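Local coordinates for protein choline kinase (Cryptosporidium parvum, PDB 3MES) that probably phosphorylates choline, and perhaps ethanolamine, using ATP and magnesium, at residues L100-I105 against N138-F143; D193-L198 against F245-A250; F319-Y324 against Y402-K407; L332-Y337 against H354-A359. All blocks are in the same frame, centred on the assembly; numbering follows the deposited sequence.

Interaction 1: L100-I105 against N138-F143; sequences LKHPRI and NIIADF
H102 and I140 approach each other from opposite directions and meet as methyl on ring. CD1 of I140 sits almost over the middle of the imidazole, 3.6 Å from the centroid of the H102 ring and 9° off its normal. This is a CH-pi contact over the face. CG1 of I140 lies anti to its carbonyl carbon (chi1 -60°) and the chain then runs on extended (chi2 168°), which carries CD1 out to the ring. The opposite face of the imidazole is lined by CG of K101, nearer the rim. The ring is thus held flat between two aliphatic groups.

The same methyl also serves I105, whose CG2 lies 3.9 Å from I140 CD1. At the ring edge, in its plane, a water stands 2.7 Å from H102 NE2. That water also gives a weak hydrogen bond to N138 OD1, at 3.5 Å.

No direct hydrogen bond joins the two segments. I105 belongs to strand 104-109, I140 sits at the bulge in strand 139-143, and strand 146-150 runs between them in the antiparallel sheet. I148 is paired with both I140 and A141, which makes a classic beta bulge. E149 and E150 of that intervening strand bind ADP. The contact therefore bridges across a strand of the nucleotide-binding lobe. Its chemistry is apolar over the ring face and polar at the ring edge, where a water makes a weak link to N138.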
# COMPACT_ATOMS: atom_id res chain seq x y z
N LEU B 100 -19.66 15.90 -8.33
CA LEU B 100 -20.19 15.22 -7.15
C LEU B 100 -19.10 14.49 -6.39
O LEU B 100 -18.37 13.67 -6.96
CB LEU B 100 -21.29 14.22 -7.55
CG LEU B 100 -22.58 14.80 -8.13
CD1 LEU B 100 -23.54 13.68 -8.51
CD2 LEU B 100 -23.24 15.76 -7.14
N LYS B 101 -18.98 14.80 -5.10
CA LYS B 101 -18.03 14.10 -4.25
C LYS B 101 -18.49 12.66 -4.02
O LYS B 101 -17.68 11.78 -3.76
CB LYS B 101 -17.84 14.82 -2.91
CG LYS B 101 -16.86 14.13 -1.99
CD LYS B 101 -16.44 15.01 -0.83
CE LYS B 101 -17.52 15.09 0.23
NZ LYS B 101 -17.09 15.93 1.39
N HIS B 102 -19.80 12.45 -4.11
CA HIS B 102 -20.38 11.12 -3.90
C HIS B 102 -21.34 10.74 -5.01
O HIS B 102 -22.55 10.88 -4.86
CB HIS B 102 -21.11 11.07 -2.55
CG HIS B 102 -20.24 11.36 -1.37
ND1 HIS B 102 -20.31 12.54 -0.66
CD2 HIS B 102 -19.27 10.62 -0.77
CE1 HIS B 102 -19.43 12.51 0.32
NE2 HIS B 102 -18.79 11.36 0.28
N PRO B 103 -20.80 10.25 -6.14
CA PRO B 103 -21.60 9.79 -7.27
C PRO B 103 -22.31 8.47 -6.95
O PRO B 103 -23.41 8.22 -7.44
CB PRO B 103 -20.57 9.58 -8.37
CG PRO B 103 -19.30 9.32 -7.65
CD PRO B 103 -19.35 10.15 -6.41
N ARG B 104 -21.67 7.64 -6.13
CA ARG B 104 -22.26 6.40 -5.67
C ARG B 104 -22.24 6.35 -4.15
O ARG B 104 -21.29 6.82 -3.52
CB ARG B 104 -21.51 5.19 -6.24
CG ARG B 104 -21.59 5.07 -7.76
CD ARG B 104 -20.50 4.16 -8.32
NE ARG B 104 -20.76 2.75 -8.04
CZ ARG B 104 -21.56 1.97 -8.77
NH1 ARG B 104 -22.20 2.48 -9.82
NH2 ARG B 104 -21.74 0.70 -8.45
N ILE B 105 -23.29 5.80 -3.55
CA ILE B 105 -23.33 5.63 -2.10
C ILE B 105 -23.87 4.26 -1.73
O ILE B 105 -24.44 3.56 -2.58
CB ILE B 105 -24.17 6.73 -1.40
CG1 ILE B 105 -25.65 6.59 -1.74
CG2 ILE B 105 -23.64 8.11 -1.74
CD1 ILE B 105 -26.36 5.48 -0.97
N ASN B 138 -16.89 6.40 5.07
CA ASN B 138 -17.47 7.62 5.62
C ASN B 138 -18.99 7.55 5.75
O ASN B 138 -19.67 7.02 4.88
CB ASN B 138 -17.08 8.83 4.77
CG ASN B 138 -17.38 10.15 5.45
OD1 ASN B 138 -17.79 11.12 4.81
ND2 ASN B 138 -17.19 10.19 6.77
N ILE B 139 -19.51 8.08 6.86
CA ILE B 139 -20.95 8.18 7.06
C ILE B 139 -21.45 9.52 6.55
O ILE B 139 -21.01 10.57 7.02
CB ILE B 139 -21.34 8.05 8.55
CG1 ILE B 139 -21.05 6.64 9.07
CG2 ILE B 139 -22.81 8.39 8.75
CD1 ILE B 139 -21.29 6.49 10.55
N ILE B 140 -22.37 9.49 5.60
CA ILE B 140 -22.91 10.72 5.03
C ILE B 140 -24.19 11.14 5.76
O ILE B 140 -24.42 12.33 5.98
CB ILE B 140 -23.18 10.57 3.52
CG1 ILE B 140 -21.88 10.23 2.79
CG2 ILE B 140 -23.81 11.83 2.96
CD1 ILE B 140 -22.08 9.78 1.37
N ALA B 141 -25.00 10.16 6.13
CA ALA B 141 -26.21 10.41 6.91
C ALA B 141 -26.45 9.25 7.87
O ALA B 141 -26.29 8.08 7.50
CB ALA B 141 -27.40 10.61 5.99
N ASP B 142 -26.82 9.58 9.10
CA ASP B 142 -26.95 8.58 10.15
C ASP B 142 -28.28 8.69 10.90
O ASP B 142 -28.51 9.65 11.63
CB ASP B 142 -25.78 8.72 11.14
CG ASP B 142 -25.83 7.70 12.26
OD1 ASP B 142 -26.89 7.07 12.44
OD2 ASP B 142 -24.82 7.53 12.97
N PHE B 143 -29.14 7.70 10.71
CA PHE B 143 -30.42 7.64 11.43
C PHE B 143 -30.65 6.27 12.06
O PHE B 143 -29.94 5.31 11.76
CB PHE B 143 -31.59 8.03 10.52
CG PHE B 143 -31.53 7.40 9.15
CD1 PHE B 143 -32.19 6.21 8.89
CD2 PHE B 143 -30.82 8.01 8.13
CE1 PHE B 143 -32.14 5.63 7.63
CE2 PHE B 143 -30.77 7.44 6.87
CZ PHE B 143 -31.43 6.25 6.62
O HOH W 1 -16.51 10.60 1.59

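Interaction 2: D193-L198 against F245-A250; sequences DKEPIL and FSMERA
F245 reaches across to P196 with the far end of its ring. Its CB points toward the loop 193-198, and CG is anti to the backbone N (chi1 168°), which places the ring beside its carbonyl carbon, and CE1 and CZ at P196. CE1 of F245 comes closest, 3.2 Å from P196 CG. CZ of F245 follows at 3.5 Å from the same P196 CG, and it also lies 3.7 Å from P196 CD. The proline ring meets the phenyl obliquely, and the contact is purely apolar. The F245 side chain also touches M240.

The phenylalanine stands just ahead of helix 247-254. S246 is the N-cap of that helix. Its OG accepts a nearly straight hydrogen bond from R249 N, at 2.7 Å and 170°. Across the contact, D193 forms an Asx turn: its OD1 takes a hydrogen bond from E195 N, at 2.7 Å, met from above the carboxylate plane. The turn leads into P196 and helix 198-214.

M247 bends at chi2 and chi3 toward the loop. The placing of its methyl is doubtful, because the modelled approach to E195 is too close to be trusted. The carboxylate of E195 has its salt bridge with K200, which also pairs with D193. P196 and M247 both pack on L262 of strand 262-265.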
# COMPACT_ATOMS: atom_id res chain seq x y z
N ASP B 193 -14.48 -1.87 25.52
CA ASP B 193 -13.83 -2.86 26.37
C ASP B 193 -12.33 -2.92 26.09
O ASP B 193 -11.90 -3.05 24.95
CB ASP B 193 -14.46 -4.24 26.16
CG ASP B 193 -13.80 -5.32 26.98
OD1 ASP B 193 -13.05 -4.99 27.93
OD2 ASP B 193 -14.03 -6.52 26.68
N LYS B 194 -11.53 -2.83 27.15
CA LYS B 194 -10.08 -2.89 27.01
C LYS B 194 -9.55 -4.32 27.09
O LYS B 194 -8.35 -4.56 26.95
CB LYS B 194 -9.41 -2.02 28.08
CG LYS B 194 -9.69 -0.53 27.93
CD LYS B 194 -8.99 0.28 29.01
CE LYS B 194 -9.07 1.77 28.73
NZ LYS B 194 -10.47 2.29 28.81
N GLU B 195 -10.45 -5.28 27.30
CA GLU B 195 -10.06 -6.69 27.37
C GLU B 195 -10.25 -7.38 26.02
O GLU B 195 -11.18 -7.07 25.29
CB GLU B 195 -10.86 -7.42 28.44
CG GLU B 195 -10.55 -6.97 29.86
CD GLU B 195 -11.20 -7.86 30.91
OE1 GLU B 195 -12.15 -8.60 30.58
OE2 GLU B 195 -10.74 -7.83 32.07
N PRO B 196 -9.36 -8.34 25.70
CA PRO B 196 -9.47 -9.10 24.46
C PRO B 196 -10.80 -9.84 24.41
O PRO B 196 -11.35 -10.19 25.45
CB PRO B 196 -8.30 -10.09 24.56
CG PRO B 196 -7.98 -10.17 26.01
CD PRO B 196 -8.26 -8.81 26.56
N ILE B 197 -11.30 -10.08 23.21
CA ILE B 197 -12.62 -10.66 23.04
C ILE B 197 -12.57 -12.15 22.69
O ILE B 197 -13.59 -12.84 22.72
CB ILE B 197 -13.41 -9.92 21.95
CG1 ILE B 197 -14.90 -10.25 22.04
CG2 ILE B 197 -12.84 -10.24 20.57
CD1 ILE B 197 -15.76 -9.39 21.14
N LEU B 198 -11.38 -12.64 22.37
CA LEU B 198 -11.23 -13.98 21.80
C LEU B 198 -11.92 -15.08 22.60
O LEU B 198 -12.57 -15.96 22.03
CB LEU B 198 -9.76 -14.32 21.55
CG LEU B 198 -8.83 -14.56 22.74
CD1 LEU B 198 -7.54 -15.19 22.26
CD2 LEU B 198 -8.56 -13.27 23.50
N PHE B 245 -6.54 -17.07 31.50
CA PHE B 245 -6.44 -15.67 31.12
C PHE B 245 -6.64 -14.69 32.27
O PHE B 245 -7.59 -14.81 33.04
CB PHE B 245 -7.43 -15.32 30.00
CG PHE B 245 -7.56 -13.84 29.78
CD1 PHE B 245 -6.85 -13.20 28.78
CD2 PHE B 245 -8.38 -13.07 30.60
CE1 PHE B 245 -6.96 -11.84 28.58
CE2 PHE B 245 -8.50 -11.71 30.41
CZ PHE B 245 -7.79 -11.09 29.40
N SER B 246 -5.74 -13.73 32.36
CA SER B 246 -5.90 -12.57 33.22
C SER B 246 -5.27 -11.39 32.50
O SER B 246 -4.47 -11.58 31.58
CB SER B 246 -5.22 -12.80 34.57
OG SER B 246 -3.82 -12.93 34.42
N MET B 247 -5.64 -10.18 32.88
CA MET B 247 -5.04 -9.00 32.28
C MET B 247 -3.58 -8.96 32.70
O MET B 247 -2.74 -8.32 32.06
CB MET B 247 -5.75 -7.73 32.74
CG MET B 247 -5.74 -6.62 31.70
SD MET B 247 -6.46 -7.18 30.14
CE MET B 247 -7.97 -7.95 30.74
N GLU B 248 -3.29 -9.65 33.80
CA GLU B 248 -1.94 -9.78 34.32
C GLU B 248 -1.12 -10.66 33.39
O GLU B 248 -0.09 -10.25 32.86
CB GLU B 248 -2.00 -10.40 35.72
CG GLU B 248 -0.82 -10.11 36.62
CD GLU B 248 -1.11 -10.43 38.07
OE1 GLU B 248 -2.20 -10.05 38.56
OE2 GLU B 248 -0.26 -11.06 38.73
N ARG B 249 -1.60 -11.89 33.19
CA ARG B 249 -0.97 -12.83 32.27
C ARG B 249 -0.81 -12.20 30.90
O ARG B 249 0.16 -12.45 30.19
CB ARG B 249 -1.84 -14.08 32.16
CG ARG B 249 -1.13 -15.35 31.68
CD ARG B 249 0.16 -15.05 30.94
NE ARG B 249 1.33 -15.34 31.76
CZ ARG B 249 1.96 -16.52 31.77
NH1 ARG B 249 1.53 -17.51 31.00
NH2 ARG B 249 3.02 -16.70 32.54
N ALA B 250 -1.77 -11.36 30.53
CA ALA B 250 -1.78 -10.71 29.22
C ALA B 250 -0.64 -9.71 29.05
O ALA B 250 0.03 -9.70 28.02
CB ALA B 250 -3.12 -10.03 28.97

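Interaction 3: F319-Y324 against Y402-K407; sequences FKYEDY and YLQKKK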
# COMPACT_ATOMS: atom_id res chain seq x y z
N PHE B 319 -11.89 -25.31 0.01
CA PHE B 319 -10.81 -25.19 0.98
C PHE B 319 -9.58 -25.94 0.53
O PHE B 319 -9.67 -27.00 -0.09
CB PHE B 319 -11.27 -25.69 2.36
CG PHE B 319 -11.57 -27.16 2.40
CD1 PHE B 319 -10.58 -28.08 2.75
CD2 PHE B 319 -12.83 -27.64 2.09
CE1 PHE B 319 -10.86 -29.43 2.80
CE2 PHE B 319 -13.11 -28.99 2.13
CZ PHE B 319 -12.12 -29.89 2.48
N LYS B 320 -8.41 -25.38 0.83
CA LYS B 320 -7.15 -26.05 0.55
C LYS B 320 -6.15 -25.79 1.67
O LYS B 320 -5.53 -24.73 1.74
CB LYS B 320 -6.59 -25.64 -0.81
CG LYS B 320 -7.19 -26.43 -1.97
CD LYS B 320 -6.90 -25.79 -3.32
CE LYS B 320 -7.68 -24.49 -3.49
NZ LYS B 320 -7.48 -23.89 -4.84
N TYR B 321 -6.02 -26.76 2.56
CA TYR B 321 -5.17 -26.64 3.74
C TYR B 321 -3.73 -26.27 3.37
O TYR B 321 -3.07 -25.52 4.09
CB TYR B 321 -5.21 -27.94 4.54
CG TYR B 321 -4.53 -27.88 5.88
CD1 TYR B 321 -5.24 -27.55 7.03
CD2 TYR B 321 -3.18 -28.16 6.00
CE1 TYR B 321 -4.62 -27.50 8.26
CE2 TYR B 321 -2.55 -28.11 7.23
CZ TYR B 321 -3.27 -27.78 8.35
OH TYR B 321 -2.64 -27.73 9.58
N GLU B 322 -3.25 -26.80 2.25
CA GLU B 322 -1.88 -26.55 1.82
C GLU B 322 -1.66 -25.09 1.45
O GLU B 322 -0.52 -24.63 1.34
CB GLU B 322 -1.51 -27.44 0.63
CG GLU B 322 -1.67 -28.93 0.89
CD GLU B 322 -3.12 -29.37 0.83
OE1 GLU B 322 -3.96 -28.61 0.30
OE2 GLU B 322 -3.42 -30.49 1.31
N ASP B 323 -2.76 -24.36 1.25
CA ASP B 323 -2.68 -22.97 0.81
C ASP B 323 -2.35 -22.02 1.95
O ASP B 323 -2.01 -20.85 1.71
CB ASP B 323 -3.98 -22.55 0.10
CG ASP B 323 -4.03 -23.01 -1.35
OD1 ASP B 323 -3.10 -23.72 -1.78
OD2 ASP B 323 -5.01 -22.67 -2.05
N TYR B 324 -2.45 -22.49 3.18
CA TYR B 324 -2.02 -21.68 4.31
C TYR B 324 -0.64 -21.13 3.97
O TYR B 324 0.24 -21.88 3.54
CB TYR B 324 -1.97 -22.51 5.60
CG TYR B 324 -1.72 -21.67 6.83
CD1 TYR B 324 -2.76 -21.00 7.46
CD2 TYR B 324 -0.44 -21.55 7.36
CE1 TYR B 324 -2.53 -20.22 8.58
CE2 TYR B 324 -0.21 -20.78 8.49
CZ TYR B 324 -1.26 -20.12 9.09
OH TYR B 324 -1.04 -19.35 10.21
N TYR B 402 -8.89 -27.49 12.88
CA TYR B 402 -8.40 -27.22 14.22
C TYR B 402 -7.58 -28.41 14.73
O TYR B 402 -6.46 -28.24 15.20
CB TYR B 402 -9.54 -26.95 15.20
CG TYR B 402 -9.09 -26.97 16.64
CD1 TYR B 402 -8.61 -25.83 17.25
CD2 TYR B 402 -9.13 -28.15 17.38
CE1 TYR B 402 -8.18 -25.84 18.56
CE2 TYR B 402 -8.70 -28.17 18.69
CZ TYR B 402 -8.23 -27.02 19.28
OH TYR B 402 -7.81 -27.03 20.58
N LEU B 403 -8.17 -29.59 14.65
CA LEU B 403 -7.50 -30.82 15.07
C LEU B 403 -6.18 -30.98 14.34
O LEU B 403 -5.13 -31.20 14.96
CB LEU B 403 -8.39 -32.03 14.80
CG LEU B 403 -9.25 -32.54 15.97
CD1 LEU B 403 -9.39 -31.49 17.06
CD2 LEU B 403 -10.61 -33.01 15.47
N GLN B 404 -6.23 -30.85 13.02
CA GLN B 404 -5.05 -31.00 12.18
C GLN B 404 -3.96 -29.99 12.53
O GLN B 404 -2.81 -30.37 12.76
CB GLN B 404 -5.44 -30.88 10.70
CG GLN B 404 -4.30 -31.14 9.73
CD GLN B 404 -4.76 -31.14 8.29
OE1 GLN B 404 -5.96 -31.20 8.00
NE2 GLN B 404 -3.81 -31.08 7.37
N LYS B 405 -4.33 -28.72 12.58
CA LYS B 405 -3.38 -27.66 12.90
C LYS B 405 -2.73 -27.87 14.27
O LYS B 405 -1.53 -27.66 14.43
CB LYS B 405 -4.06 -26.29 12.83
CG LYS B 405 -3.10 -25.11 12.88
CD LYS B 405 -2.20 -25.04 11.65
CE LYS B 405 -1.32 -23.80 11.68
NZ LYS B 405 -0.41 -23.69 10.51
N LYS B 406 -3.53 -28.28 15.25
CA LYS B 406 -3.02 -28.53 16.59
C LYS B 406 -1.95 -29.63 16.59
O LYS B 406 -0.95 -29.53 17.30
CB LYS B 406 -4.16 -28.89 17.55
CG LYS B 406 -3.72 -29.11 18.99
CD LYS B 406 -4.93 -29.23 19.91
CE LYS B 406 -4.52 -29.33 21.37
NZ LYS B 406 -3.97 -30.67 21.71
N LYS B 407 -2.17 -30.68 15.79
CA LYS B 407 -1.16 -31.73 15.65
C LYS B 407 0.11 -31.18 15.02
O LYS B 407 1.22 -31.59 15.37
CB LYS B 407 -1.69 -32.90 14.82
CG LYS B 407 -2.57 -33.88 15.59
CD LYS B 407 -2.68 -35.21 14.86
CE LYS B 407 -1.41 -36.06 15.02
NZ LYS B 407 -0.26 -35.55 14.22
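The Y321 ring carries the amide of Q404 on one face. NE2 of Q404 stands 3.2 Å above the ring plane of Y321, over its centre, and the amide and ring planes are 18° apart. The two groups are therefore stacked, almost parallel. They come from opposite directions, each with CG anti to its backbone N. Q404 then runs on extended, which lays its amide over the ring face.

The Y324 ring is met by a lysine. NZ of K405 lies over one face toward the rim, 3.9 Å from the Y324 ring centroid and 26° off the normal, a cation-pi contact. K405 crosses Y324 at about a right angle. A bend at chi2 (66°) steers the lysine there, and on the way its CD passes 3.4 Å from Y321 OH.

The polar ends find their partners nearby. Y321 OH is hydrogen-bonded to E408. E361 serves both K405 NZ, by a salt bridge, and Y324 OH, by a hydrogen bond. The ammonium is thus shared between a carboxylate and a ring, which would probably favour its charged state.

Y321 opens a short 3-10 turn, 321-323, and Y324 follows it. Q404 and K405 are neighbours on helix 391-411. The arrangement is a tyrosine-bearing turn docked on a helix by amide stacking and cation-pi contact. It belongs to the helical C-terminal lobe of the kinase fold, beside the region of the magnesium ligands E304 and Y307.

Interaction 4: L332-Y337 against H354-A359; sequences LFISVY and HIMTKA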
# COMPACT_ATOMS: atom_id res chain seq x y z
N LEU B 332 7.33 -11.97 6.12
CA LEU B 332 7.27 -10.70 5.40
C LEU B 332 6.09 -9.89 5.92
O LEU B 332 6.21 -8.69 6.17
CB LEU B 332 7.15 -10.94 3.90
CG LEU B 332 8.36 -11.61 3.25
CD1 LEU B 332 8.10 -11.91 1.78
CD2 LEU B 332 9.60 -10.75 3.43
N PHE B 333 4.95 -10.54 6.07
CA PHE B 333 3.76 -9.88 6.59
C PHE B 333 4.07 -9.25 7.94
O PHE B 333 3.82 -8.06 8.16
CB PHE B 333 2.61 -10.87 6.73
CG PHE B 333 1.34 -10.26 7.26
CD1 PHE B 333 0.31 -9.92 6.40
CD2 PHE B 333 1.18 -10.04 8.62
CE1 PHE B 333 -0.86 -9.36 6.88
CE2 PHE B 333 0.01 -9.48 9.11
CZ PHE B 333 -1.01 -9.14 8.24
N ILE B 334 4.63 -10.05 8.83
CA ILE B 334 4.86 -9.63 10.21
C ILE B 334 5.93 -8.55 10.32
O ILE B 334 5.87 -7.70 11.21
CB ILE B 334 5.20 -10.83 11.11
CG1 ILE B 334 3.96 -11.71 11.27
CG2 ILE B 334 5.70 -10.35 12.46
CD1 ILE B 334 4.24 -13.05 11.92
N SER B 335 6.90 -8.57 9.41
CA SER B 335 7.93 -7.55 9.37
C SER B 335 7.33 -6.20 8.99
O SER B 335 7.67 -5.17 9.57
CB SER B 335 9.03 -7.92 8.37
OG SER B 335 9.65 -9.13 8.76
N VAL B 336 6.44 -6.21 8.01
CA VAL B 336 5.78 -4.99 7.56
C VAL B 336 4.81 -4.49 8.63
O VAL B 336 4.72 -3.29 8.88
CB VAL B 336 5.02 -5.20 6.24
CG1 VAL B 336 4.27 -3.94 5.85
CG2 VAL B 336 5.98 -5.62 5.14
N TYR B 337 4.10 -5.43 9.24
CA TYR B 337 3.16 -5.11 10.31
C TYR B 337 3.86 -4.34 11.42
O TYR B 337 3.44 -3.24 11.79
CB TYR B 337 2.54 -6.40 10.87
CG TYR B 337 1.69 -6.19 12.11
CD1 TYR B 337 0.34 -5.86 12.01
CD2 TYR B 337 2.24 -6.34 13.38
CE1 TYR B 337 -0.43 -5.67 13.14
CE2 TYR B 337 1.48 -6.15 14.51
CZ TYR B 337 0.14 -5.81 14.39
OH TYR B 337 -0.63 -5.63 15.52
N HIS B 354 10.99 -13.58 14.13
CA HIS B 354 11.09 -15.02 14.32
C HIS B 354 10.18 -15.48 15.46
O HIS B 354 9.46 -16.46 15.32
CB HIS B 354 12.54 -15.42 14.59
CG HIS B 354 12.73 -16.89 14.80
ND1 HIS B 354 12.65 -17.48 16.05
CD2 HIS B 354 13.01 -17.89 13.93
CE1 HIS B 354 12.88 -18.78 15.93
NE2 HIS B 354 13.10 -19.05 14.66
N ILE B 355 10.24 -14.78 16.58
CA ILE B 355 9.42 -15.13 17.74
C ILE B 355 7.93 -14.92 17.49
O ILE B 355 7.12 -15.80 17.76
CB ILE B 355 9.84 -14.32 18.98
CG1 ILE B 355 11.20 -14.79 19.50
CG2 ILE B 355 8.79 -14.45 20.07
CD1 ILE B 355 11.64 -14.09 20.76
N MET B 356 7.58 -13.75 16.97
CA MET B 356 6.18 -13.40 16.76
C MET B 356 5.52 -14.30 15.72
O MET B 356 4.35 -14.66 15.84
CB MET B 356 6.02 -11.93 16.36
CG MET B 356 4.58 -11.53 16.09
SD MET B 356 4.36 -9.75 15.88
CE MET B 356 2.59 -9.66 15.62
N THR B 357 6.28 -14.67 14.70
CA THR B 357 5.76 -15.52 13.64
C THR B 357 5.28 -16.86 14.20
O THR B 357 4.20 -17.34 13.85
CB THR B 357 6.79 -15.77 12.54
OG1 THR B 357 7.22 -14.51 12.00
CG2 THR B 357 6.19 -16.61 11.43
N LYS B 358 6.08 -17.47 15.07
CA LYS B 358 5.73 -18.76 15.63
C LYS B 358 4.64 -18.62 16.70
O LYS B 358 3.82 -19.52 16.89
CB LYS B 358 6.97 -19.47 16.19
CG LYS B 358 7.63 -18.76 17.35
CD LYS B 358 9.13 -19.05 17.41
CE LYS B 358 9.42 -20.51 17.73
NZ LYS B 358 10.86 -20.72 18.03
N ALA B 359 4.65 -17.49 17.39
CA ALA B 359 3.62 -17.20 18.39
C ALA B 359 2.26 -17.02 17.72
O ALA B 359 1.24 -17.50 18.22
CB ALA B 359 3.98 -15.96 19.19
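I334 is the tight part of this contact, and it touches M356 and T357 with its two branches. CD1 of I334 comes within 3.3 Å of T357 OG1 and 3.4 Å of T357 CA, close against the helix backbone. CG2 of the same I334 lies 3.7 Å from M356 SD. The CG1 branch is anti to the carbonyl carbon (chi1 -69°) and then extended, which drives CD1 toward the threonine. The CA atoms of I334 and T357 are 6.9 Å apart, the nearest pair in the two helix segments.

The looser part is at Y337. M356 stretches fully along its chain and brings CE to 3.8 Å from Y337 CE2. The two side chains cross at about a right angle, and the methyl meets the ring obliquely. Fewer atoms touch here. M356 also packs on I298 of helix 294-303.

The polar atoms have partners outside the two segments. T357 OG1 is hydrogen-bonded to V353 O, in its own helix. Y337 OH is hydrogen-bonded to H179. The four touching residues are all buried. On the far side of the 354-359 segment, H354 and K358 point away and are partly exposed.

The axes of the two helix segments pass 9.7 Å apart at 117°. This is a steeply crossed helix pair with a largely apolar interface. It lies in the helical C-terminal lobe of the choline kinase fold.

In the fold
Interactions 1, 2 and 3 come in that order along the chain, and interaction 4 falls between the two segments of interaction 3. Interaction 1 stands alone in the five-stranded antiparallel sheet, its centre 37 to 41 Å from the centres of the others. The centres of interactions 3 and 4 are 19 Å apart, those of 2 and 4 21 Å. Segments of interactions 1 and 4 also reach the second subunit, through K101 and through L332 and V336. Interactions 1 and 3 lie on opposite sides of the chain's centre. Interaction 1 thus belongs to the nucleotide-binding lobe and the other three to the helical lobe, with the ligands bound between the lobes.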